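Local coordinates for protein tumor necrosis factor receptor superfamily member grnd (Drosophila melanogaster, PDB 6ZSY) that serves as a cell-surface receptor for the TNF cytokine Eiger, binding it through this extracellular cysteine-rich domain and activating JNK signalling, at residues 5-10 against 22-27. Sequence-based numbering, arbitrary orientation. Where two conformers were deposited one is given.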
# COMPACT_ATOMS: atom_id res chain seq x y z
N ASP A 5 -7.93 8.44 -8.21
CA ASP A 5 -7.01 7.68 -7.36
C ASP A 5 -5.70 8.42 -7.31
O ASP A 5 -5.03 8.60 -8.36
CB ASP A 5 -6.75 6.29 -7.89
CG ASP A 5 -7.79 5.31 -7.58
OD1 ASP A 5 -8.82 5.56 -6.94
OD2 ASP A 5 -7.56 4.10 -7.93
N CYS A 6 -5.29 8.86 -6.12
CA CYS A 6 -4.00 9.50 -5.93
C CYS A 6 -3.80 10.70 -6.86
O CYS A 6 -2.66 11.01 -7.24
CB CYS A 6 -2.85 8.52 -6.01
SG CYS A 6 -2.85 7.48 -4.50
N HIS A 7 -4.90 11.39 -7.21
CA HIS A 7 -4.80 12.59 -8.02
C HIS A 7 -4.09 12.30 -9.35
O HIS A 7 -3.46 13.17 -9.95
CB HIS A 7 -4.10 13.74 -7.31
CG HIS A 7 -4.72 14.15 -6.04
ND1 HIS A 7 -5.60 15.18 -5.91
CD2 HIS A 7 -4.59 13.66 -4.78
CE1 HIS A 7 -5.97 15.32 -4.66
NE2 HIS A 7 -5.37 14.38 -3.92
N GLY A 8 -4.23 11.06 -9.86
CA GLY A 8 -3.61 10.63 -11.10
C GLY A 8 -2.22 10.09 -11.01
O GLY A 8 -1.68 9.59 -12.00
N THR A 9 -1.57 10.19 -9.84
CA THR A 9 -0.23 9.65 -9.69
C THR A 9 -0.27 8.12 -9.79
O THR A 9 -1.13 7.47 -9.26
CB THR A 9 0.35 10.07 -8.32
OG1 THR A 9 0.73 11.46 -8.40
CG2 THR A 9 1.58 9.28 -7.94
N ILE A 10 0.77 7.61 -10.50
CA ILE A 10 1.01 6.17 -10.56
C ILE A 10 2.18 5.88 -9.66
O ILE A 10 3.29 6.38 -9.83
CB ILE A 10 1.24 5.72 -12.02
CG1 ILE A 10 0.02 5.97 -12.92
CG2 ILE A 10 1.66 4.25 -12.06
CD1 ILE A 10 -1.28 5.43 -12.34
N THR A 22 -5.96 8.63 1.89
CA THR A 22 -5.21 9.86 1.78
C THR A 22 -5.07 10.34 0.33
O THR A 22 -4.61 11.49 0.12
CB THR A 22 -3.78 9.64 2.38
OG1 THR A 22 -3.20 8.59 1.63
CG2 THR A 22 -3.85 9.34 3.86
N GLU A 23 -5.36 9.47 -0.62
CA GLU A 23 -5.08 9.69 -2.04
C GLU A 23 -3.59 10.02 -2.25
O GLU A 23 -3.23 10.87 -3.08
CB GLU A 23 -6.02 10.71 -2.68
CG GLU A 23 -7.49 10.28 -2.62
CD GLU A 23 -7.93 9.13 -3.52
OE1 GLU A 23 -7.07 8.42 -4.09
OE2 GLU A 23 -9.17 8.92 -3.64
N ARG A 24 -2.74 9.27 -1.52
CA ARG A 24 -1.30 9.35 -1.68
C ARG A 24 -0.74 7.93 -1.84
O ARG A 24 -1.33 6.96 -1.36
CB ARG A 24 -0.65 9.99 -0.46
CG ARG A 24 -1.10 11.42 -0.18
CD ARG A 24 -0.41 12.42 -1.08
NE ARG A 24 -0.86 13.78 -0.90
CZ ARG A 24 -1.81 14.58 -1.29
NH1 ARG A 24 -2.18 14.48 -2.57
NH2 ARG A 24 -2.47 15.45 -0.55
N CYS A 25 0.43 7.85 -2.43
CA CYS A 25 1.18 6.59 -2.45
C CYS A 25 1.72 6.24 -1.07
O CYS A 25 2.25 7.13 -0.41
CB CYS A 25 2.33 6.66 -3.44
SG CYS A 25 1.85 7.05 -5.14
N HIS A 26 1.58 5.02 -0.67
CA HIS A 26 2.06 4.59 0.66
C HIS A 26 2.87 3.31 0.46
O HIS A 26 2.66 2.51 -0.45
CB HIS A 26 0.96 4.31 1.68
CG HIS A 26 0.36 5.56 2.27
ND1 HIS A 26 0.34 5.88 3.60
CD2 HIS A 26 -0.31 6.59 1.66
CE1 HIS A 26 -0.27 7.02 3.72
NE2 HIS A 26 -0.71 7.53 2.56
N PRO A 27 3.82 3.09 1.37
CA PRO A 27 4.70 1.89 1.23
C PRO A 27 3.98 0.60 1.55
O PRO A 27 3.36 0.45 2.59
CB PRO A 27 5.85 2.14 2.21
CG PRO A 27 5.52 3.35 2.94
CD PRO A 27 4.30 3.98 2.43
O HOH W 1 -0.93 11.50 -4.84
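Glu-23 reaches Cys-6 with the end of its side chain, OE1 bonding the backbone N. Its CB lies beside the imidazole of His-7, 3.9 Å from CD2. Beyond it, CG sits anti to the carbonyl carbon (chi1 -61°) and the chain bends at chi2 (-72°), bringing the carboxylate to the start of 5-10. There CD stands 3.7 Å from Cys-6 N, and OE1 takes that N-H in a nearly straight hydrogen bond of 2.7 Å, met from above the carboxylate plane. OE1 also touches Asp-5 CA, while the Asp-5 carboxylate stays nearby as a like charge.

The backbone of Glu-23 works too: its O receives the CA-H of Cys-6 (CA to O 3.3 Å), borders the edge of the His-7 ring and shares a water with Cys-6 O. Arg-24 NH1 comes obliquely to that ring, 3.4 Å from His-7 CD2. Cys-6 SG, disulfide-bonded to Cys-18 on strand 16-19, lies 3.4 Å from Arg-24 C. Farther along, Thr-9 CG2 packs against Cys-25 SG, which is bonded to Cys-11.

Were Glu-23 an alanine, the Cys-6 N-H would probably lose its acceptor. Glu-23 and Arg-24 form a G1 bulge opposite Tyr-19, and the turn docks at this irregular point of the hairpin. In this small cysteine-rich domain, disulfides tie both segments into the fold, and one short carboxylate bond, probably strengthened by charge, joins the CA-H...O contact and shared water in setting how they meet.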